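Local coordinates for protein sulfate adenylyltransferase (Allochromatium vinosum, PDB 4DNX) that acts as a dissimilatory ATP sulfurylase, catalysing the reaction of sulfate with ATP to give adenosine 5'-phosphosulfate and diphosphate, at residues K213-A218 and E326-D331. Residues are numbered along the deposited sequence; the frame is centred on the assembly and turned at random.
Sequences KMAMEA and EIFRAD
Phe328 turns a ring face to Ala215 and also meets Ala218, packing helix 206-219 onto an outermost strand of the five-stranded parallel sheet in the Rossmann-like domain of this ATP sulfurylase. The axes of these short helix and strand segments approach to 9.7 Å, their N-to-C directions 128° apart. A large flat residue suits the strand and small ones the helix, since Phe328 spans much of that separation and meets two alanines. Met344, on strand 341-344, touches both Phe328 and Met214, adding a third element to the packing. A serine in place of Phe328 would probably leave the Ala215 methyl without its aromatic platform and open a gap between helix and strand. From CB, which leaves the strand toward the helix, the Phe328 side chain extends with CG anti to the backbone N (chi1 179°), which brings the ring to the helix. CG and CD1 come first under the methyl of Ala215, with CB of Ala215 3.7 Å from CD1. This methyl sits over the middle of one ring face as a CH-pi contact, 3.8 Å from the centroid and only 13° off the ring normal. CD2 and CE1 also lie near CB and CA of Ala215. Alanine's short side chain lets the ring reach the helix backbone: CZ lies 3.9 Å and CE2 3.8 Å from CA of Ala215. One helical turn on, the small Ala218 leaves room for the ring, its CB meeting CE2 obliquely at 3.7 Å.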
loop_
_atom_site.group_PDB
_atom_site.type_symbol
_atom_site.label_atom_id
_atom_site.label_comp_id
_atom_site.label_asym_id
_atom_site.label_seq_id
_atom_site.Cartn_x
_atom_site.Cartn_y
_atom_site.Cartn_z
ATOM N N LYS A 213 21.746 -2.285 -12.433
ATOM C CA LYS A 213 22.628 -3.455 -12.184
ATOM C C LYS A 213 24.082 -3.065 -11.981
ATOM O O LYS A 213 24.748 -3.624 -11.075
ATOM C CB LYS A 213 22.470 -4.482 -13.324
ATOM C CG LYS A 213 21.102 -5.143 -13.263
ATOM C CD LYS A 213 20.876 -6.086 -14.456
ATOM C CE LYS A 213 19.625 -6.894 -14.303
ATOM N NZ LYS A 213 19.483 -7.672 -15.611
ATOM N N MET A 214 24.577 -2.121 -12.802
ATOM C CA MET A 214 25.946 -1.544 -12.611
ATOM C C MET A 214 26.120 -0.930 -11.232
ATOM O O MET A 214 27.144 -1.157 -10.565
ATOM C CB MET A 214 26.234 -0.451 -13.663
ATOM C CG MET A 214 26.553 -1.014 -15.003
ATOM S SD MET A 214 26.826 0.412 -16.126
ATOM C CE MET A 214 25.488 0.179 -17.285
ATOM N N ALA A 215 25.126 -0.150 -10.813
ATOM C CA ALA A 215 25.171 0.482 -9.491
ATOM C C ALA A 215 25.188 -0.598 -8.394
ATOM O O ALA A 215 26.035 -0.540 -7.461
ATOM C CB ALA A 215 24.022 1.463 -9.281
ATOM N N MET A 216 24.303 -1.593 -8.527
ATOM C CA MET A 216 24.243 -2.671 -7.550
ATOM C C MET A 216 25.572 -3.420 -7.447
ATOM O O MET A 216 26.020 -3.714 -6.331
ATOM C CB MET A 216 23.102 -3.635 -7.850
ATOM C CG MET A 216 21.731 -2.956 -7.786
ATOM S SD MET A 216 20.454 -3.935 -8.626
ATOM C CE MET A 216 20.218 -5.072 -7.301
ATOM N N GLU A 217 26.216 -3.720 -8.585
ATOM C CA GLU A 217 27.497 -4.457 -8.552
ATOM C C GLU A 217 28.588 -3.586 -7.944
ATOM O O GLU A 217 29.447 -4.069 -7.191
ATOM C CB GLU A 217 27.906 -4.906 -9.958
ATOM C CG GLU A 217 29.178 -5.784 -9.983
ATOM C CD GLU A 217 29.637 -6.166 -11.393
ATOM O OE1 GLU A 217 28.767 -6.491 -12.237
ATOM O OE2 GLU A 217 30.873 -6.159 -11.651
ATOM N N ALA A 218 28.540 -2.286 -8.228
ATOM C CA ALA A 218 29.630 -1.381 -7.808
ATOM C C ALA A 218 29.685 -1.211 -6.291
ATOM O O ALA A 218 30.764 -1.088 -5.708
ATOM C CB ALA A 218 29.496 -0.014 -8.497
ATOM N N GLU A 326 24.871 7.560 0.114
ATOM C CA GLU A 326 25.978 7.832 -0.819
ATOM C C GLU A 326 25.421 7.948 -2.237
ATOM O O GLU A 326 24.400 7.357 -2.539
ATOM C CB GLU A 326 26.997 6.692 -0.775
ATOM C CG GLU A 326 27.761 6.614 0.535
ATOM C CD GLU A 326 28.756 5.477 0.538
ATOM O OE1 GLU A 326 28.711 4.645 1.482
ATOM O OE2 GLU A 326 29.569 5.400 -0.419
ATOM N N ILE A 327 26.101 8.710 -3.098
ATOM C CA ILE A 327 25.630 8.888 -4.462
ATOM C C ILE A 327 26.409 7.947 -5.368
ATOM O O ILE A 327 27.640 7.884 -5.274
ATOM C CB ILE A 327 25.829 10.348 -4.946
ATOM C CG1 ILE A 327 25.047 11.349 -4.044
ATOM C CG2 ILE A 327 25.420 10.487 -6.453
ATOM C CD1 ILE A 327 23.601 10.953 -3.690
ATOM N N PHE A 328 25.690 7.230 -6.229
ATOM C CA PHE A 328 26.299 6.539 -7.343
ATOM C C PHE A 328 26.212 7.483 -8.547
ATOM O O PHE A 328 25.104 7.835 -8.969
ATOM C CB PHE A 328 25.558 5.240 -7.689
ATOM C CG PHE A 328 26.193 4.518 -8.873
ATOM C CD1 PHE A 328 25.711 4.687 -10.163
ATOM C CD2 PHE A 328 27.316 3.728 -8.668
ATOM C CE1 PHE A 328 26.356 4.023 -11.265
ATOM C CE2 PHE A 328 27.944 3.061 -9.755
ATOM C CZ PHE A 328 27.454 3.227 -11.037
ATOM N N ARG A 329 27.366 7.890 -9.063
ATOM C CA ARG A 329 27.417 8.911 -10.116
ATOM C C ARG A 329 27.341 8.219 -11.467
ATOM O O ARG A 329 28.302 7.565 -11.884
ATOM C CB ARG A 329 28.710 9.727 -9.996
ATOM C CG ARG A 329 28.716 10.643 -8.795
ATOM C CD ARG A 329 30.061 11.393 -8.647
ATOM N NE ARG A 329 29.954 12.354 -7.547
ATOM C CZ ARG A 329 30.791 13.370 -7.345
ATOM N NH1 ARG A 329 31.831 13.562 -8.147
ATOM N NH2 ARG A 329 30.596 14.181 -6.319
ATOM N N ALA A 330 26.187 8.343 -12.109
ATOM C CA ALA A 330 25.945 7.741 -13.424
ATOM C C ALA A 330 26.271 8.706 -14.571
ATOM O O ALA A 330 26.502 9.905 -14.365
ATOM C CB ALA A 330 24.503 7.275 -13.515
ATOM N N ASP A 331 26.315 8.164 -15.787
ATOM C CA ASP A 331 26.569 8.945 -17.002
ATOM C C ASP A 331 25.926 8.169 -18.158
ATOM O O ASP A 331 25.360 7.076 -17.938
ATOM C CB ASP A 331 28.076 9.124 -17.193
ATOM C CG ASP A 331 28.436 10.292 -18.108
ATOM O OD1 ASP A 331 27.579 10.758 -18.879
ATOM O OD2 ASP A 331 29.608 10.724 -18.065
#